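Local structure of glycosyltransferase Gtf1 (Streptococcus pneumoniae, 4PQG) at residues A243-H253 with K279-Q290; M9-I18 with L41-I51. The protein belongs to the glycosyltransferases of the GT-B fold, with two Rossmann-like domains and an added extended beta-sheet domain. One frame throughout, in Å; residues are numbered along the deposited sequence.

Contact 1 of 2, residues A243-H253 with K279-Q290; sequences AHLAVVVHAEH and KVDFFIVSTDRQ. With NAG (2-acetamido-2-deoxy-beta-D-glucopyranose), chain D.
Strands 244-248 and 282-285 are parallel neighbours in the seven-stranded sheet of a Rossmann-like domain, and their bridges pair Ala246 with Phe282, Val247 with Phe283 and Val248 with Ile284. Val249 N to Ile284 O, at 2.8 Å, completes the last of these bridges. On one face the Phe282 ring, swung back toward strand 244-248 by a chi1 of 59°, lies with a face against the Ala246 methyl: CB is 3.9 Å from the ring centroid, a CH-pi contact. On the other, Val247 CB rests 3.7 Å from Phe283 CD1, the two side chains running alongside each other, while Val280 CG1 sits over the centre of that ring. At the start, Asp281 OD2 takes Leu245 N at 2.7 Å through its anti lone pair. Beyond the strands, the extended Gln290 side chain presents both N-H groups of NE2: one meets Ala251 O at 3.0 Å, the other His253 ND1 at 2.8 Å, nearly in the imidazole plane and with a 171° angle at hydrogen. His253 NE2 is bonded to Gln297. Just before Ala251, His250 ND1 and O6 of NAG are 2.8 Å apart, hydrogen-bonded in the ring plane. ND1 of His253, as acceptor, probably carries no proton, and the two straight bonds from NE2 hold the Gln290 amide flat and tie helix 288-301 to the loop of Ala251 and His253.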
loop_
_atom_site.group_PDB
_atom_site.type_symbol
_atom_site.label_atom_id
_atom_site.label_comp_id
_atom_site.label_asym_id
_atom_site.label_seq_id
_atom_site.Cartn_x
_atom_site.Cartn_y
_atom_site.Cartn_z
ATOM N N ALA A 243 13.072 -16.454 -16.132
ATOM C CA ALA A 243 12.459 -17.067 -14.959
ATOM C C ALA A 243 11.002 -17.411 -15.282
ATOM O O ALA A 243 10.699 -17.831 -16.399
ATOM C CB ALA A 243 12.545 -16.131 -13.754
ATOM N N HIS A 244 10.116 -17.263 -14.297
ATOM C CA HIS A 244 8.676 -17.266 -14.548
ATOM C C HIS A 244 8.119 -15.935 -14.136
ATOM O O HIS A 244 8.640 -15.304 -13.222
ATOM C CB HIS A 244 7.977 -18.378 -13.778
ATOM C CG HIS A 244 8.523 -19.758 -14.072
ATOM N ND1 HIS A 244 8.080 -20.513 -15.101
ATOM C CD2 HIS A 244 9.525 -20.497 -13.442
ATOM C CE1 HIS A 244 8.757 -21.683 -15.122
ATOM N NE2 HIS A 244 9.634 -21.676 -14.102
ATOM N N LEU A 245 7.052 -15.516 -14.811
ATOM C CA LEU A 245 6.453 -14.210 -14.609
ATOM C C LEU A 245 4.966 -14.356 -14.275
ATOM O O LEU A 245 4.197 -14.934 -15.044
ATOM C CB LEU A 245 6.637 -13.337 -15.862
ATOM C CG LEU A 245 5.989 -11.947 -15.840
ATOM C CD1 LEU A 245 6.614 -11.074 -14.759
ATOM C CD2 LEU A 245 6.063 -11.272 -17.197
ATOM N N ALA A 246 4.576 -13.831 -13.120
ATOM C CA ALA A 246 3.169 -13.759 -12.731
ATOM C C ALA A 246 2.781 -12.289 -12.573
ATOM O O ALA A 246 3.604 -11.470 -12.139
ATOM C CB ALA A 246 2.935 -14.524 -11.434
ATOM N N VAL A 247 1.553 -11.959 -12.967
ATOM C CA VAL A 247 0.998 -10.605 -12.802
ATOM C C VAL A 247 -0.216 -10.705 -11.882
ATOM O O VAL A 247 -1.158 -11.465 -12.158
ATOM C CB VAL A 247 0.593 -9.967 -14.150
ATOM C CG1 VAL A 247 -0.256 -8.702 -13.948
ATOM C CG2 VAL A 247 1.828 -9.683 -14.997
ATOM N N VAL A 248 -0.178 -9.968 -10.777
ATOM C CA VAL A 248 -1.319 -9.924 -9.873
ATOM C C VAL A 248 -2.243 -8.785 -10.281
ATOM O O VAL A 248 -1.785 -7.648 -10.468
ATOM C CB VAL A 248 -0.882 -9.752 -8.414
ATOM C CG1 VAL A 248 -2.081 -9.769 -7.478
ATOM C CG2 VAL A 248 0.065 -10.869 -8.025
ATOM N N VAL A 249 -3.522 -9.120 -10.441
ATOM C CA VAL A 249 -4.575 -8.159 -10.741
ATOM C C VAL A 249 -5.210 -7.760 -9.406
ATOM O O VAL A 249 -5.743 -8.605 -8.689
ATOM C CB VAL A 249 -5.638 -8.766 -11.687
ATOM C CG1 VAL A 249 -6.725 -7.747 -12.022
ATOM C CG2 VAL A 249 -4.978 -9.302 -12.955
ATOM N N HIS A 250 -5.117 -6.485 -9.046
ATOM C CA HIS A 250 -5.569 -6.056 -7.712
ATOM C C HIS A 250 -6.955 -5.466 -7.610
ATOM O O HIS A 250 -7.736 -5.830 -6.709
ATOM C CB HIS A 250 -4.552 -5.114 -7.097
ATOM C CG HIS A 250 -3.290 -5.802 -6.671
ATOM N ND1 HIS A 250 -3.206 -6.508 -5.536
ATOM C CD2 HIS A 250 -2.047 -5.881 -7.280
ATOM C CE1 HIS A 250 -1.968 -7.011 -5.415
ATOM N NE2 HIS A 250 -1.254 -6.612 -6.479
ATOM N N ALA A 251 -7.275 -4.549 -8.509
ATOM C CA ALA A 251 -8.577 -3.884 -8.488
ATOM C C ALA A 251 -9.405 -4.390 -9.679
ATOM O O ALA A 251 -8.970 -5.310 -10.396
ATOM C CB ALA A 251 -8.366 -2.375 -8.568
ATOM N N GLU A 252 -10.588 -3.806 -9.886
ATOM C CA GLU A 252 -11.356 -4.013 -11.122
ATOM C C GLU A 252 -10.452 -3.673 -12.313
ATOM O O GLU A 252 -9.687 -2.725 -12.241
ATOM C CB GLU A 252 -12.594 -3.113 -11.105
ATOM C CG GLU A 252 -13.548 -3.282 -12.281
ATOM C CD GLU A 252 -14.103 -4.691 -12.381
ATOM O OE1 GLU A 252 -15.253 -4.914 -11.957
ATOM O OE2 GLU A 252 -13.385 -5.596 -12.866
ATOM N N HIS A 253 -10.532 -4.429 -13.409
ATOM C CA HIS A 253 -9.441 -4.426 -14.395
ATOM C C HIS A 253 -9.825 -3.883 -15.745
ATOM O O HIS A 253 -9.018 -3.923 -16.685
ATOM C CB HIS A 253 -8.928 -5.854 -14.555
ATOM C CG HIS A 253 -9.995 -6.781 -15.048
ATOM N ND1 HIS A 253 -10.816 -7.447 -14.204
ATOM C CD2 HIS A 253 -10.440 -7.046 -16.334
ATOM C CE1 HIS A 253 -11.726 -8.131 -14.921
ATOM N NE2 HIS A 253 -11.495 -7.883 -16.229
ATOM N N LYS A 279 3.498 -13.044 -22.750
ATOM C CA LYS A 279 4.762 -13.059 -21.996
ATOM C C LYS A 279 4.595 -13.461 -20.533
ATOM O O LYS A 279 5.578 -13.687 -19.822
ATOM C CB LYS A 279 5.452 -11.691 -22.073
ATOM C CG LYS A 279 5.799 -11.211 -23.478
ATOM C CD LYS A 279 6.753 -12.148 -24.221
ATOM C CE LYS A 279 7.316 -11.507 -25.490
ATOM N NZ LYS A 279 6.250 -10.912 -26.346
ATOM N N VAL A 280 3.346 -13.547 -20.086
ATOM C CA VAL A 280 3.015 -13.831 -18.695
ATOM C C VAL A 280 2.702 -15.321 -18.532
ATOM O O VAL A 280 1.868 -15.854 -19.262
ATOM C CB VAL A 280 1.787 -12.988 -18.251
ATOM C CG1 VAL A 280 1.385 -13.284 -16.825
ATOM C CG2 VAL A 280 2.066 -11.495 -18.410
ATOM N N ASP A 281 3.355 -15.964 -17.560
ATOM C CA ASP A 281 3.115 -17.378 -17.260
ATOM C C ASP A 281 1.732 -17.604 -16.649
ATOM O O ASP A 281 1.008 -18.486 -17.090
ATOM C CB ASP A 281 4.222 -17.937 -16.378
ATOM C CG ASP A 281 5.543 -18.007 -17.114
ATOM O OD1 ASP A 281 5.661 -18.823 -18.049
ATOM O OD2 ASP A 281 6.446 -17.214 -16.798
ATOM N N PHE A 282 1.359 -16.784 -15.659
ATOM C CA PHE A 282 -0.024 -16.760 -15.175
ATOM C C PHE A 282 -0.444 -15.437 -14.539
ATOM O O PHE A 282 0.383 -14.720 -13.998
ATOM C CB PHE A 282 -0.318 -17.920 -14.217
ATOM C CG PHE A 282 0.542 -17.954 -12.988
ATOM C CD1 PHE A 282 0.046 -17.511 -11.771
ATOM C CD2 PHE A 282 1.831 -18.500 -13.030
ATOM C CE1 PHE A 282 0.824 -17.578 -10.622
ATOM C CE2 PHE A 282 2.615 -18.565 -11.889
ATOM C CZ PHE A 282 2.108 -18.109 -10.678
ATOM N N PHE A 283 -1.730 -15.118 -14.645
ATOM C CA PHE A 283 -2.298 -14.002 -13.897
ATOM C C PHE A 283 -2.916 -14.526 -12.606
ATOM O O PHE A 283 -3.455 -15.639 -12.577
ATOM C CB PHE A 283 -3.346 -13.277 -14.729
ATOM C CG PHE A 283 -2.792 -12.597 -15.956
ATOM C CD1 PHE A 283 -2.380 -11.258 -15.901
ATOM C CD2 PHE A 283 -2.683 -13.280 -17.168
ATOM C CE1 PHE A 283 -1.872 -10.631 -17.029
ATOM C CE2 PHE A 283 -2.176 -12.657 -18.296
ATOM C CZ PHE A 283 -1.776 -11.325 -18.224
ATOM N N ILE A 284 -2.811 -13.729 -11.542
ATOM C CA ILE A 284 -3.457 -14.024 -10.268
ATOM C C ILE A 284 -4.590 -13.017 -10.014
ATOM O O ILE A 284 -4.381 -11.801 -10.128
ATOM C CB ILE A 284 -2.448 -13.976 -9.095
ATOM C CG1 ILE A 284 -1.220 -14.850 -9.390
ATOM C CG2 ILE A 284 -3.108 -14.410 -7.788
ATOM C CD1 ILE A 284 -0.142 -14.783 -8.309
ATOM N N VAL A 285 -5.788 -13.521 -9.706
ATOM C CA VAL A 285 -6.915 -12.676 -9.262
ATOM C C VAL A 285 -7.437 -13.149 -7.916
ATOM O O VAL A 285 -7.242 -14.305 -7.562
ATOM C CB VAL A 285 -8.094 -12.648 -10.256
ATOM C CG1 VAL A 285 -7.663 -12.091 -11.600
ATOM C CG2 VAL A 285 -8.708 -14.038 -10.411
ATOM N N SER A 286 -8.134 -12.281 -7.179
ATOM C CA SER A 286 -8.559 -12.623 -5.826
ATOM C C SER A 286 -9.853 -13.442 -5.702
ATOM O O SER A 286 -10.070 -14.079 -4.675
ATOM C CB SER A 286 -8.673 -11.374 -4.958
ATOM O OG SER A 286 -7.393 -10.800 -4.753
ATOM N N THR A 287 -10.714 -13.383 -6.710
ATOM C CA THR A 287 -11.992 -14.106 -6.678
ATOM C C THR A 287 -12.231 -14.858 -7.968
ATOM O O THR A 287 -11.725 -14.468 -9.017
ATOM C CB THR A 287 -13.181 -13.163 -6.493
ATOM O OG1 THR A 287 -13.319 -12.345 -7.659
ATOM C CG2 THR A 287 -13.016 -12.316 -5.259
ATOM N N ASP A 288 -13.033 -15.917 -7.896
ATOM C CA ASP A 288 -13.406 -16.678 -9.083
ATOM C C ASP A 288 -14.256 -15.885 -10.062
ATOM O O ASP A 288 -14.196 -16.139 -11.252
ATOM C CB ASP A 288 -14.159 -17.965 -8.716
ATOM C CG ASP A 288 -13.242 -19.043 -8.174
ATOM O OD1 ASP A 288 -12.080 -19.140 -8.628
ATOM O OD2 ASP A 288 -13.694 -19.791 -7.289
ATOM N N ARG A 289 -15.079 -14.967 -9.567
ATOM C CA ARG A 289 -15.858 -14.124 -10.465
ATOM C C ARG A 289 -14.944 -13.256 -11.343
ATOM O O ARG A 289 -15.169 -13.152 -12.544
ATOM C CB ARG A 289 -16.872 -13.274 -9.698
ATOM C CG ARG A 289 -17.802 -12.418 -10.560
ATOM C CD ARG A 289 -18.612 -13.189 -11.604
ATOM N NE ARG A 289 -19.263 -12.273 -12.550
ATOM C CZ ARG A 289 -19.548 -12.559 -13.820
ATOM N NH1 ARG A 289 -19.242 -13.743 -14.331
ATOM N NH2 ARG A 289 -20.128 -11.652 -14.595
ATOM N N GLN A 290 -13.910 -12.642 -10.758
ATOM C CA GLN A 290 -13.000 -11.839 -11.583
ATOM C C GLN A 290 -12.247 -12.742 -12.544
ATOM O O GLN A 290 -12.011 -12.374 -13.696
ATOM C CB GLN A 290 -12.024 -11.011 -10.758
ATOM C CG GLN A 290 -11.221 -10.034 -11.622
ATOM C CD GLN A 290 -10.543 -8.944 -10.822
ATOM O OE1 GLN A 290 -10.230 -9.120 -9.643
ATOM N NE2 GLN A 290 -10.311 -7.805 -11.467
HETATM C C1 NAG D . -6.921 -2.960 -4.028
HETATM C C2 NAG D . -8.395 -3.124 -4.372
HETATM C C3 NAG D . -8.805 -3.985 -3.170
HETATM C C4 NAG D . -7.881 -5.199 -2.983
HETATM C C5 NAG D . -6.387 -4.775 -3.030
HETATM C C6 NAG D . -5.389 -5.899 -2.775
HETATM C C7 NAG D . -10.146 -1.594 -5.101
HETATM C C8 NAG D . -10.765 -0.244 -4.872
HETATM N N2 NAG D . -9.118 -1.876 -4.318
HETATM O O1 NAG D . -6.258 -1.740 -4.205
HETATM O O3 NAG D . -10.168 -4.367 -3.226
HETATM O O4 NAG D . -8.167 -5.779 -1.733
HETATM O O5 NAG D . -6.199 -4.142 -4.298
HETATM O O6 NAG D . -5.473 -6.776 -3.875
HETATM O O7 NAG D . -10.584 -2.356 -5.979
HETATM O O HOH W 1 -8.239 -9.403 -7.849
HETATM O O HOH W 2 -7.508 -8.067 -5.186
#

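Contact 2 of 2, residues M9-I18 with L41-I51; sequences MTIYNINLGI and LSSKFIFTDMI
Asn13 lies against Phe45 in the tightly packed middle of two parallel strands, 10-15 and 42-47, the first crossover pair of the Rossmann-like sheet. Its amide is stacked on the ring, the planes 11° apart, with ND2 over the ring centre and CG 3.4 Å from Phe45 CE1. The same ND2 reaches Lys44 O at 3.0 Å from above the carbonyl plane, and Asn13 N reaches Lys44 O at 2.7 Å nearly along the C=O axis; OD1 is held by Arg32 of helix 24-38. On the opposite face Ile46 CD1 touches both Tyr12 CB and Ile14 CG1, at 3.9 and 3.8 Å. Asn15, its chi1 of -165° carrying the amide toward helix 24-38, gives ND2 to Glu26 and Gln29.

The Met9 end is looser: Met9 CE merely touches Leu41 CD2, both residues partly exposed. Thr10 OG1 and Ser42 OG share a bond of 3.2 Å, Ser42 being partly exposed too. The far end is also partly exposed but still bonded, Leu16 O accepting Asp49 N at 2.9 Å, and Ile18 CG2 lies over one face of the Phe47 ring, toward its rim.

With bonds at both ends of its amide, Asn13 is a buried polar group whose rotation is fixed, and its flat face can pack on Phe45 like an apolar one.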
loop_
_atom_site.group_PDB
_atom_site.type_symbol
_atom_site.label_atom_id
_atom_site.label_comp_id
_atom_site.label_asym_id
_atom_site.label_seq_id
_atom_site.Cartn_x
_atom_site.Cartn_y
_atom_site.Cartn_z
ATOM N N MET A 9 15.044 -21.564 -5.079
ATOM C CA MET A 9 13.941 -20.798 -5.635
ATOM C C MET A 9 13.751 -19.522 -4.816
ATOM O O MET A 9 13.699 -19.567 -3.587
ATOM C CB MET A 9 12.646 -21.611 -5.641
ATOM C CG MET A 9 11.528 -20.934 -6.426
ATOM S SD MET A 9 9.855 -21.463 -6.004
ATOM C CE MET A 9 9.831 -21.039 -4.260
ATOM N N THR A 10 13.704 -18.383 -5.501
ATOM C CA THR A 10 13.354 -17.123 -4.851
ATOM C C THR A 10 12.148 -16.518 -5.562
ATOM O O THR A 10 12.055 -16.531 -6.801
ATOM C CB THR A 10 14.545 -16.128 -4.799
ATOM O OG1 THR A 10 15.618 -16.718 -4.066
ATOM C CG2 THR A 10 14.159 -14.827 -4.087
ATOM N N ILE A 11 11.212 -16.023 -4.759
ATOM C CA ILE A 11 10.054 -15.321 -5.276
ATOM C C ILE A 11 10.288 -13.817 -5.122
ATOM O O ILE A 11 10.411 -13.317 -4.012
ATOM C CB ILE A 11 8.761 -15.792 -4.590
ATOM C CG1 ILE A 11 8.581 -17.303 -4.817
ATOM C CG2 ILE A 11 7.557 -15.022 -5.135
ATOM C CD1 ILE A 11 7.669 -17.966 -3.807
ATOM N N TYR A 12 10.393 -13.127 -6.255
ATOM C CA TYR A 12 10.619 -11.685 -6.288
ATOM C C TYR A 12 9.289 -11.028 -6.562
ATOM O O TYR A 12 8.598 -11.390 -7.512
ATOM C CB TYR A 12 11.634 -11.303 -7.383
ATOM C CG TYR A 12 13.005 -11.901 -7.141
ATOM C CD1 TYR A 12 13.922 -11.288 -6.275
ATOM C CD2 TYR A 12 13.374 -13.102 -7.754
ATOM C CE1 TYR A 12 15.176 -11.853 -6.037
ATOM C CE2 TYR A 12 14.625 -13.671 -7.528
ATOM C CZ TYR A 12 15.512 -13.049 -6.670
ATOM O OH TYR A 12 16.727 -13.644 -6.451
ATOM N N ASN A 13 8.937 -10.062 -5.726
ATOM C CA ASN A 13 7.680 -9.339 -5.855
ATOM C C ASN A 13 8.007 -7.862 -6.084
ATOM O O ASN A 13 8.807 -7.283 -5.339
ATOM C CB ASN A 13 6.870 -9.476 -4.568
ATOM C CG ASN A 13 6.704 -10.927 -4.123
ATOM O OD1 ASN A 13 5.630 -11.487 -4.253
ATOM N ND2 ASN A 13 7.769 -11.524 -3.565
ATOM N N ILE A 14 7.362 -7.265 -7.078
ATOM C CA ILE A 14 7.688 -5.907 -7.534
ATOM C C ILE A 14 6.510 -4.935 -7.362
ATOM O O ILE A 14 5.397 -5.183 -7.846
ATOM C CB ILE A 14 8.186 -5.917 -9.000
ATOM C CG1 ILE A 14 9.530 -6.669 -9.084
ATOM C CG2 ILE A 14 8.379 -4.505 -9.516
ATOM C CD1 ILE A 14 9.972 -7.041 -10.483
ATOM N N ASN A 15 6.769 -3.847 -6.643
ATOM C CA ASN A 15 5.783 -2.801 -6.411
ATOM C C ASN A 15 6.502 -1.464 -6.624
ATOM O O ASN A 15 7.736 -1.411 -6.627
ATOM C CB ASN A 15 5.236 -2.917 -4.980
ATOM C CG ASN A 15 3.950 -2.105 -4.749
ATOM O OD1 ASN A 15 3.453 -1.415 -5.631
ATOM N ND2 ASN A 15 3.426 -2.193 -3.544
ATOM N N LEU A 16 5.744 -0.386 -6.803
ATOM C CA LEU A 16 6.367 0.929 -6.894
ATOM C C LEU A 16 6.851 1.427 -5.531
ATOM O O LEU A 16 8.034 1.673 -5.340
ATOM C CB LEU A 16 5.438 1.944 -7.582
ATOM C CG LEU A 16 4.951 1.480 -8.957
ATOM C CD1 LEU A 16 4.037 2.516 -9.587
ATOM C CD2 LEU A 16 6.129 1.154 -9.866
ATOM N N GLY A 17 5.942 1.552 -4.576
ATOM C CA GLY A 17 6.270 2.247 -3.344
ATOM C C GLY A 17 5.502 1.773 -2.141
ATOM O O GLY A 17 4.781 0.763 -2.192
ATOM N N ILE A 18 5.675 2.513 -1.054
ATOM C CA ILE A 18 5.127 2.165 0.255
ATOM C C ILE A 18 5.183 3.414 1.110
ATOM O O ILE A 18 6.107 4.225 0.970
ATOM C CB ILE A 18 5.904 0.994 0.925
ATOM C CG1 ILE A 18 5.251 0.592 2.269
ATOM C CG2 ILE A 18 7.372 1.347 1.120
ATOM C CD1 ILE A 18 5.567 -0.821 2.707
ATOM N N LEU A 41 9.776 -20.142 2.373
ATOM C CA LEU A 41 10.184 -19.901 0.996
ATOM C C LEU A 41 10.959 -18.606 0.938
ATOM O O LEU A 41 10.635 -17.654 1.652
ATOM C CB LEU A 41 8.975 -19.834 0.061
ATOM C CG LEU A 41 8.173 -21.120 -0.155
ATOM C CD1 LEU A 41 7.021 -20.855 -1.112
ATOM C CD2 LEU A 41 9.044 -22.264 -0.668
ATOM N N SER A 42 11.984 -18.575 0.092
ATOM C CA SER A 42 12.787 -17.378 -0.089
ATOM C C SER A 42 12.001 -16.353 -0.910
ATOM O O SER A 42 11.541 -16.646 -2.017
ATOM C CB SER A 42 14.115 -17.722 -0.770
ATOM O OG SER A 42 14.935 -16.568 -0.907
ATOM N N SER A 43 11.843 -15.156 -0.357
ATOM C CA SER A 43 11.134 -14.096 -1.070
ATOM C C SER A 43 11.740 -12.717 -0.873
ATOM O O SER A 43 12.358 -12.435 0.153
ATOM C CB SER A 43 9.658 -14.069 -0.668
ATOM O OG SER A 43 9.532 -13.648 0.666
ATOM N N LYS A 44 11.541 -11.865 -1.874
ATOM C CA LYS A 44 11.998 -10.475 -1.839
ATOM C C LYS A 44 10.888 -9.578 -2.358
ATOM O O LYS A 44 10.255 -9.891 -3.366
ATOM C CB LYS A 44 13.257 -10.275 -2.696
ATOM C CG LYS A 44 14.415 -11.196 -2.326
ATOM C CD LYS A 44 15.035 -10.841 -0.986
ATOM C CE LYS A 44 16.307 -11.670 -0.781
ATOM N NZ LYS A 44 17.042 -11.242 0.439
ATOM N N PHE A 45 10.664 -8.481 -1.644
ATOM C CA PHE A 45 9.718 -7.461 -2.060
ATOM C C PHE A 45 10.482 -6.209 -2.469
ATOM O O PHE A 45 11.123 -5.544 -1.659
ATOM C CB PHE A 45 8.667 -7.225 -0.974
ATOM C CG PHE A 45 7.812 -8.440 -0.722
ATOM C CD1 PHE A 45 6.566 -8.562 -1.316
ATOM C CD2 PHE A 45 8.282 -9.484 0.067
ATOM C CE1 PHE A 45 5.777 -9.698 -1.113
ATOM C CE2 PHE A 45 7.516 -10.625 0.268
ATOM C CZ PHE A 45 6.262 -10.736 -0.322
ATOM N N ILE A 46 10.449 -5.954 -3.767
ATOM C CA ILE A 46 11.238 -4.906 -4.409
ATOM C C ILE A 46 10.352 -3.670 -4.561
ATOM O O ILE A 46 9.245 -3.768 -5.078
ATOM C CB ILE A 46 11.699 -5.376 -5.810
ATOM C CG1 ILE A 46 12.607 -6.618 -5.690
ATOM C CG2 ILE A 46 12.378 -4.234 -6.579
ATOM C CD1 ILE A 46 12.591 -7.503 -6.918
ATOM N N PHE A 47 10.848 -2.520 -4.113
ATOM C CA PHE A 47 10.211 -1.227 -4.380
ATOM C C PHE A 47 11.106 -0.372 -5.276
ATOM O O PHE A 47 12.303 -0.234 -5.009
ATOM C CB PHE A 47 9.913 -0.523 -3.064
ATOM C CG PHE A 47 9.054 -1.345 -2.139
ATOM C CD1 PHE A 47 7.668 -1.235 -2.181
ATOM C CD2 PHE A 47 9.637 -2.261 -1.261
ATOM C CE1 PHE A 47 6.874 -2.013 -1.354
ATOM C CE2 PHE A 47 8.850 -3.045 -0.430
ATOM C CZ PHE A 47 7.471 -2.906 -0.464
ATOM N N THR A 48 10.521 0.189 -6.336
ATOM C CA THR A 48 11.302 0.903 -7.368
ATOM C C THR A 48 11.275 2.426 -7.267
ATOM O O THR A 48 12.094 3.110 -7.926
ATOM C CB THR A 48 10.887 0.493 -8.799
ATOM O OG1 THR A 48 9.488 0.738 -8.978
ATOM C CG2 THR A 48 11.186 -0.993 -9.053
ATOM N N ASP A 49 10.342 2.963 -6.468
ATOM C CA ASP A 49 10.246 4.406 -6.246
ATOM C C ASP A 49 11.417 4.932 -5.445
ATOM O O ASP A 49 11.953 4.252 -4.575
ATOM C CB ASP A 49 8.968 4.784 -5.495
ATOM C CG ASP A 49 7.729 4.777 -6.375
ATOM O OD1 ASP A 49 7.805 4.514 -7.604
ATOM O OD2 ASP A 49 6.656 5.037 -5.811
ATOM N N MET A 50 11.787 6.175 -5.722
ATOM C CA MET A 50 12.720 6.900 -4.869
ATOM C C MET A 50 11.986 7.300 -3.569
ATOM O O MET A 50 11.004 8.049 -3.601
ATOM C CB MET A 50 13.264 8.123 -5.629
ATOM C CG MET A 50 14.144 9.053 -4.786
ATOM S SD MET A 50 15.678 8.215 -4.322
ATOM C CE MET A 50 16.488 8.038 -5.917
ATOM N N ILE A 51 12.436 6.757 -2.439
ATOM C CA ILE A 51 11.833 7.003 -1.122
ATOM C C ILE A 51 12.929 7.560 -0.217
ATOM O O ILE A 51 13.838 6.808 0.180
ATOM C CB ILE A 51 11.330 5.683 -0.465
ATOM C CG1 ILE A 51 10.427 4.866 -1.397
ATOM C CG2 ILE A 51 10.675 5.951 0.893
ATOM C CD1 ILE A 51 9.114 5.520 -1.759
#

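From the N terminus, the chain first runs along 9-18, passes through helix 24-38 and returns at 41-51, so contact 2 closes a beta-alpha-beta crossover of 22 intervening residues. The chain then builds the ten-stranded antiparallel sheet before coming back to the parallel sheet at strand 223-226. Contact 1 closes later, with 25 residues between 243-253 and 279-290 and helix 271-275 among them. The two loops follow in series, neither enclosing nor crossing the other. The centres of contacts 1 and 2 lie about 17 Å apart, and the nearest atoms of contacts 1 and 2 are about 7 Å apart. Strand 223-226, hydrogen-bonded to both 10-15 and 244-248, joins the two contacts within one seven-stranded sheet.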